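Local coordinates for protein intracellular exo-alpha-(1->5)-L-arabinofuranosidase (Bifidobacterium longum, PDB 2Y2W) that hydrolyses terminal alpha-L-arabinofuranosyl bonds in arabinans and arabinoxylan, acting as an intracellular family 51 glycoside hydrolase in plant cell wall breakdown, at residues D[344-347]-D[348-352]; D[372-375]-D[376-379]; D[294-297]-D[298-301]. All coordinates share one frame; numbering follows the deposited sequence.

Three short-range contacts in this eight-stranded beta/alpha barrel enzyme show how loops beyond the barrel strands are organised. Interactions 1 and 2 have centres about 11 Å apart and touch: Tyr345 N donates to Asp378 OD2 at 3.0 Å, and Trp344 NE1 packs on Leu376 CG at 3.5 Å. By similarity Trp344 takes part in substrate recognition, and Leu376 lies about 6 Å, side chain to side chain, from Gln409, another recognition residue, so both contacts border the probable substrate site. Interaction 3 stands apart from the annotated sites, its centre about 18 Å from that of interaction 1, with about 6 Å between nearest atoms.

Interaction 1: residues D[344-347]-D[348-352]; sequences WYSD and KWNEQ
Asp347 and Lys348 point the same way, side by side, in the first turn of helix 347-357, which follows strand 335-341 of the (beta/alpha)8 barrel. They are a worked example of how a loop becomes a helix. The aspartate CG lies between its own backbone N and carbonyl carbon (chi1 52°), a setting that folds the carboxylate back over the helix start, with Asp347 OD1 3.2 Å from Lys348 N. At the N-terminal end of a helix its negative charge would probably be favoured. The lysine meets it with methylene rather than ammonium: Lys348 CD lies 3.3 Å from Asp347 OD1, whereas Lys348 NZ is 4.8 Å from that oxygen. Bends at chi2 and chi4 bring Lys348 NZ instead to 3.9 Å from Tyr345 CB. Tyr345 is the centre of an inverse gamma turn, and its hydroxyl is bonded to Asp384. The helical pattern then takes over, as Asn350 N donates to Ser346 O at 2.9 Å and Glu351 N to Asp347 O at 3.0 Å. On another side of the turn, Trp344, which by similarity matters for substrate recognition, meets Tyr286 edge-to-face and crosses Trp349 obliquely, its CZ2 touching the base of that side chain at CB. Ser346 CB sits over the centre of the Trp344 ring, 3.8 Å above its plane.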
loop_
_atom_site.group_PDB
_atom_site.type_symbol
_atom_site.label_atom_id
_atom_site.label_comp_id
_atom_site.label_asym_id
_atom_site.label_seq_id
_atom_site.Cartn_x
_atom_site.Cartn_y
_atom_site.Cartn_z
ATOM N N TRP D 344 -26.663 18.084 -12.556
ATOM C CA TRP D 344 -25.695 18.902 -11.819
ATOM C C TRP D 344 -24.922 19.849 -12.735
ATOM O O TRP D 344 -24.206 19.413 -13.639
ATOM C CB TRP D 344 -24.736 18.015 -11.009
ATOM C CG TRP D 344 -23.557 18.737 -10.381
ATOM C CD1 TRP D 344 -23.534 20.012 -9.886
ATOM C CD2 TRP D 344 -22.245 18.201 -10.155
ATOM N NE1 TRP D 344 -22.290 20.309 -9.385
ATOM C CE2 TRP D 344 -21.480 19.214 -9.533
ATOM C CE3 TRP D 344 -21.642 16.964 -10.419
ATOM C CZ2 TRP D 344 -20.139 19.030 -9.175
ATOM C CZ3 TRP D 344 -20.307 16.781 -10.060
ATOM C CH2 TRP D 344 -19.572 17.810 -9.446
ATOM N N TYR D 345 -25.079 21.147 -12.484
ATOM C CA TYR D 345 -24.335 22.187 -13.191
ATOM C C TYR D 345 -22.912 22.267 -12.640
ATOM O O TYR D 345 -22.625 23.040 -11.721
ATOM C CB TYR D 345 -25.063 23.534 -13.091
ATOM C CG TYR D 345 -26.320 23.602 -13.931
ATOM C CD1 TYR D 345 -27.555 23.209 -13.412
ATOM C CD2 TYR D 345 -26.274 24.053 -15.249
ATOM C CE1 TYR D 345 -28.715 23.261 -14.189
ATOM C CE2 TYR D 345 -27.424 24.108 -16.033
ATOM C CZ TYR D 345 -28.638 23.712 -15.499
ATOM O OH TYR D 345 -29.772 23.770 -16.278
ATOM N N SER D 346 -22.029 21.454 -13.217
ATOM C CA SER D 346 -20.676 21.250 -12.697
ATOM C C SER D 346 -19.669 22.331 -13.093
ATOM O O SER D 346 -18.527 22.320 -12.626
ATOM C CB SER D 346 -20.159 19.863 -13.095
ATOM O OG SER D 346 -20.309 19.635 -14.485
ATOM N N ASP D 347 -20.094 23.265 -13.941
ATOM C CA ASP D 347 -19.245 24.386 -14.352
ATOM C C ASP D 347 -18.941 25.359 -13.210
ATOM O O ASP D 347 -17.875 25.983 -13.188
ATOM C CB ASP D 347 -19.843 25.122 -15.557
ATOM C CG ASP D 347 -21.294 25.527 -15.352
ATOM O OD1 ASP D 347 -22.002 24.895 -14.541
ATOM O OD2 ASP D 347 -21.734 26.482 -16.026
ATOM N N LYS D 348 -19.875 25.472 -12.266
ATOM C CA LYS D 348 -19.695 26.293 -11.064
ATOM C C LYS D 348 -18.576 25.748 -10.172
ATOM O O LYS D 348 -17.794 26.515 -9.606
ATOM C CB LYS D 348 -21.007 26.389 -10.267
ATOM C CG LYS D 348 -22.043 27.392 -10.801
ATOM C CD LYS D 348 -22.722 26.914 -12.085
ATOM C CE LYS D 348 -23.945 27.750 -12.433
ATOM N NZ LYS D 348 -25.182 27.239 -11.774
ATOM N N TRP D 349 -18.508 24.425 -10.049
ATOM C CA TRP D 349 -17.451 23.770 -9.278
ATOM C C TRP D 349 -16.135 23.728 -10.059
ATOM O O TRP D 349 -15.056 23.842 -9.469
ATOM C CB TRP D 349 -17.882 22.363 -8.844
ATOM C CG TRP D 349 -16.803 21.572 -8.154
ATOM C CD1 TRP D 349 -16.173 20.459 -8.632
ATOM C CD2 TRP D 349 -16.224 21.839 -6.868
ATOM N NE1 TRP D 349 -15.240 20.013 -7.725
ATOM C CE2 TRP D 349 -15.250 20.842 -6.635
ATOM C CE3 TRP D 349 -16.434 22.823 -5.890
ATOM C CZ2 TRP D 349 -14.484 20.799 -5.461
ATOM C CZ3 TRP D 349 -15.671 22.781 -4.723
ATOM C CH2 TRP D 349 -14.707 21.775 -4.522
ATOM N N ASN D 350 -16.232 23.571 -11.379
ATOM C CA ASN D 350 -15.061 23.582 -12.260
ATOM C C ASN D 350 -14.320 24.921 -12.279
ATOM O O ASN D 350 -13.091 24.949 -12.392
ATOM C CB ASN D 350 -15.446 23.172 -13.686
ATOM C CG ASN D 350 -15.571 21.667 -13.852
ATOM O OD1 ASN D 350 -14.813 20.896 -13.260
ATOM N ND2 ASN D 350 -16.525 21.241 -14.672
ATOM N N GLU D 351 -15.069 26.020 -12.172
ATOM C CA GLU D 351 -14.480 27.360 -12.099
ATOM C C GLU D 351 -13.874 27.639 -10.718
ATOM O O GLU D 351 -12.932 28.423 -10.594
ATOM C CB GLU D 351 -15.502 28.442 -12.491
ATOM C CG GLU D 351 -16.647 28.656 -11.494
ATOM C CD GLU D 351 -17.747 29.572 -12.017
ATOM O OE1 GLU D 351 -18.062 29.513 -13.227
ATOM O OE2 GLU D 351 -18.310 30.345 -11.208
ATOM N N GLN D 352 -14.420 26.992 -9.690
ATOM C CA GLN D 352 -13.897 27.103 -8.331
ATOM C C GLN D 352 -12.541 26.409 -8.202
ATOM O O GLN D 352 -11.642 26.922 -7.537
ATOM C CB GLN D 352 -14.893 26.528 -7.322
#

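Interaction 2: residues D[372-375]-D[376-379]; sequences SPHL and LEDI
His374 and Glu377 both carry CG beside the backbone N and anti to the carbonyl carbon (chi1 -67° for the histidine), and the extended glutamate spans the bend and sets its carboxylate beside the imidazole edge. The result is a His-carboxylate hydrogen bond across a tight bend in the long loop between helices 347-357 and 382-397. His374 ND1 donates to Glu377 OE1 at 3.0 Å, with an almost straight N-H...O angle of 173°. The oxygen lies in the ring plane; the ring and carboxylate planes are 69° apart, and the donor meets Glu377 OE1 from above the carboxylate plane. Each partner is also held from outside: His374 NE2 is bonded to Glu421, and Glu377 OE2 forms a salt bridge with Arg73. With a carboxylate at either nitrogen, the imidazole is probably biased toward its positively charged form, and its rotation is fixed at two points.

The backbone bends sharply between the two residues. Leu376 adopts a left-handed helical conformation and packs on Trp344, a substrate-recognition residue by similarity, which puts the bend beside the probable substrate site. Glu377 centres an inverse gamma turn, closed by a weak bond from Asp378 N to Leu376 O at 3.1 Å. A water forms two weak hydrogen bonds, donating to His374 O at 3.2 Å and accepting from Glu377 N at 3.5 Å.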
loop_
_atom_site.group_PDB
_atom_site.type_symbol
_atom_site.label_atom_id
_atom_site.label_comp_id
_atom_site.label_asym_id
_atom_site.label_seq_id
_atom_site.Cartn_x
_atom_site.Cartn_y
_atom_site.Cartn_z
ATOM N N SER D 372 -19.653 23.302 6.963
ATOM C CA SER D 372 -20.926 23.202 6.227
ATOM C C SER D 372 -21.321 24.467 5.443
ATOM O O SER D 372 -22.323 25.116 5.768
ATOM C CB SER D 372 -22.066 22.758 7.155
ATOM O OG SER D 372 -22.208 23.635 8.261
ATOM N N PRO D 373 -20.531 24.818 4.405
ATOM C CA PRO D 373 -20.853 25.969 3.573
ATOM C C PRO D 373 -21.906 25.626 2.524
ATOM O O PRO D 373 -22.239 24.453 2.340
ATOM C CB PRO D 373 -19.519 26.287 2.895
ATOM C CG PRO D 373 -18.812 24.993 2.818
ATOM C CD PRO D 373 -19.314 24.126 3.934
ATOM N N HIS D 374 -22.421 26.648 1.845
ATOM C CA HIS D 374 -23.366 26.451 0.751
ATOM C C HIS D 374 -22.621 26.043 -0.520
ATOM O O HIS D 374 -22.087 26.891 -1.242
ATOM C CB HIS D 374 -24.200 27.715 0.524
ATOM C CG HIS D 374 -25.124 28.037 1.658
ATOM N ND1 HIS D 374 -26.479 27.789 1.608
ATOM C CD2 HIS D 374 -24.885 28.576 2.877
ATOM C CE1 HIS D 374 -27.036 28.167 2.744
ATOM N NE2 HIS D 374 -26.090 28.648 3.532
ATOM N N LEU D 375 -22.580 24.736 -0.769
ATOM C CA LEU D 375 -21.890 24.176 -1.930
ATOM C C LEU D 375 -22.836 23.337 -2.774
ATOM O O LEU D 375 -23.627 22.557 -2.236
ATOM C CB LEU D 375 -20.705 23.308 -1.492
ATOM C CG LEU D 375 -19.487 23.951 -0.819
ATOM C CD1 LEU D 375 -18.611 22.876 -0.190
ATOM C CD2 LEU D 375 -18.678 24.799 -1.799
ATOM N N LEU D 376 -22.747 23.506 -4.093
ATOM C CA LEU D 376 -23.518 22.719 -5.060
ATOM C C LEU D 376 -25.031 22.805 -4.842
ATOM O O LEU D 376 -25.751 21.821 -5.042
ATOM C CB LEU D 376 -23.062 21.251 -5.051
ATOM C CG LEU D 376 -21.870 20.801 -5.901
ATOM C CD1 LEU D 376 -20.550 21.428 -5.452
ATOM C CD2 LEU D 376 -21.776 19.284 -5.870
ATOM N N GLU D 377 -25.510 23.981 -4.442
ATOM C CA GLU D 377 -26.934 24.168 -4.163
ATOM C C GLU D 377 -27.696 24.652 -5.396
ATOM O O GLU D 377 -28.231 25.762 -5.418
ATOM C CB GLU D 377 -27.140 25.107 -2.969
ATOM C CG GLU D 377 -26.740 24.497 -1.628
ATOM C CD GLU D 377 -27.212 25.310 -0.432
ATOM O OE1 GLU D 377 -27.870 26.359 -0.626
ATOM O OE2 GLU D 377 -26.919 24.895 0.709
ATOM N N ASP D 378 -27.738 23.801 -6.417
ATOM C CA ASP D 378 -28.389 24.129 -7.681
ATOM C C ASP D 378 -29.891 24.308 -7.508
ATOM O O ASP D 378 -30.549 23.507 -6.841
ATOM C CB ASP D 378 -28.100 23.053 -8.733
ATOM C CG ASP D 378 -26.672 23.108 -9.256
ATOM O OD1 ASP D 378 -25.985 24.136 -9.060
ATOM O OD2 ASP D 378 -26.235 22.115 -9.879
ATOM N N ILE D 379 -30.414 25.374 -8.108
ATOM C CA ILE D 379 -31.839 25.686 -8.052
ATOM C C ILE D 379 -32.463 25.222 -9.366
ATOM O O ILE D 379 -32.189 25.783 -10.429
ATOM C CB ILE D 379 -32.092 27.202 -7.807
ATOM C CG1 ILE D 379 -31.059 27.796 -6.834
ATOM C CG2 ILE D 379 -33.497 27.439 -7.284
ATOM C CD1 ILE D 379 -31.225 27.377 -5.368
HETATM O O HOH W 1 -24.221 27.080 -3.582
#

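Interaction 3: residues D[294-297]-D[298-301]; sequences TRAA and ASMQ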
loop_
_atom_site.group_PDB
_atom_site.type_symbol
_atom_site.label_atom_id
_atom_site.label_comp_id
_atom_site.label_asym_id
_atom_site.label_seq_id
_atom_site.Cartn_x
_atom_site.Cartn_y
_atom_site.Cartn_z
ATOM N N THR D 294 -26.358 31.524 -21.401
ATOM C CA THR D 294 -26.777 32.251 -22.600
ATOM C C THR D 294 -28.239 31.937 -22.940
ATOM O O THR D 294 -28.902 32.708 -23.641
ATOM C CB THR D 294 -25.862 31.900 -23.809
ATOM O OG1 THR D 294 -24.494 32.162 -23.469
ATOM C CG2 THR D 294 -26.226 32.711 -25.053
ATOM N N ARG D 295 -28.731 30.814 -22.416
ATOM C CA ARG D 295 -30.053 30.272 -22.752
ATOM C C ARG D 295 -30.096 29.809 -24.210
ATOM O O ARG D 295 -31.100 29.991 -24.906
ATOM C CB ARG D 295 -31.174 31.278 -22.455
ATOM C CG ARG D 295 -31.473 31.469 -20.977
ATOM C CD ARG D 295 -32.259 32.749 -20.750
ATOM N NE ARG D 295 -32.876 32.789 -19.427
ATOM C CZ ARG D 295 -34.165 32.555 -19.189
ATOM N NH1 ARG D 295 -34.994 32.264 -20.185
ATOM N NH2 ARG D 295 -34.627 32.617 -17.948
ATOM N N ALA D 296 -28.994 29.206 -24.654
ATOM C CA ALA D 296 -28.868 28.700 -26.018
ATOM C C ALA D 296 -29.808 27.522 -26.249
ATOM O O ALA D 296 -29.890 26.614 -25.421
ATOM C CB ALA D 296 -27.428 28.300 -26.307
ATOM N N ALA D 297 -30.510 27.552 -27.379
ATOM C CA ALA D 297 -31.503 26.531 -27.716
ATOM C C ALA D 297 -30.879 25.199 -28.139
ATOM O O ALA D 297 -31.516 24.147 -28.023
ATOM C CB ALA D 297 -32.443 27.046 -28.802
ATOM N N ALA D 298 -29.644 25.253 -28.634
ATOM C CA ALA D 298 -28.930 24.062 -29.088
ATOM C C ALA D 298 -28.485 23.200 -27.911
ATOM O O ALA D 298 -28.672 21.983 -27.922
ATOM C CB ALA D 298 -27.732 24.453 -29.949
ATOM N N SER D 299 -27.901 23.845 -26.903
ATOM C CA SER D 299 -27.429 23.166 -25.698
ATOM C C SER D 299 -28.597 22.619 -24.876
ATOM O O SER D 299 -28.489 21.549 -24.270
ATOM C CB SER D 299 -26.583 24.116 -24.849
ATOM O OG SER D 299 -27.354 25.218 -24.402
ATOM N N MET D 300 -29.700 23.368 -24.863
ATOM C CA MET D 300 -30.941 22.955 -24.207
ATOM C C MET D 300 -31.496 21.667 -24.819
ATOM O O MET D 300 -31.855 20.739 -24.090
ATOM C CB MET D 300 -31.976 24.088 -24.272
ATOM C CG MET D 300 -33.408 23.709 -23.879
ATOM S SD MET D 300 -33.587 23.017 -22.222
ATOM C CE MET D 300 -33.162 24.417 -21.187
ATOM N N GLN D 301 -31.550 21.615 -26.148
ATOM C CA GLN D 301 -32.053 20.441 -26.870
ATOM C C GLN D 301 -31.168 19.205 -26.674
ATOM O O GLN D 301 -31.673 18.083 -26.616
ATOM C CB GLN D 301 -32.232 20.751 -28.364
ATOM C CG GLN D 301 -33.047 19.710 -29.141
ATOM C CD GLN D 301 -34.520 19.689 -28.753
ATOM O OE1 GLN D 301 -35.313 20.501 -29.231
ATOM N NE2 GLN D 301 -34.891 18.746 -27.894
#
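Ala296, in a polyproline-II-like conformation, is the N-cap of helix 297-304 in the loop after barrel strand 280-287, and the chain turns helical from Ala297 onward, so that Met300 N donates to Ala296 O at 3.3 Å and Gln301 N to Ala297 O at 3.2 Å. The second of these amides approaches from above the carbonyl plane. Ser299 turns its hydroxyl toward the Ala296 carbonyl: placed between its backbone N and carbonyl carbon (chi1 63°), Ser299 OG stands 3.1 Å from Ala296 O and 3.6 Å from Ala296 CB, but its stronger partner is Asp289 OD1. Met300 lays its CB 3.5 Å from Ala296 O, after which the thioether, bent at chi2 and chi3, leads into buried surroundings against Asp289 and Tyr524. Gln301 repeats the pattern one residue on, with CB 3.5 Å from Ala297 O. With CG anti to the backbone N (chi1 -167°) and a bend at chi2, its amide is sent off the turn to donate through NE2 to Arg486 O.

The chemistry implies a division of labour: backbone amides and the alanine carbonyls build the first turn, while Ser299 and Gln301 tie it by hydrogen bonds, and Met300 by packing, to neighbouring loops, including the connection between strands 478-485 and 492-497 of the mixed beta sheet.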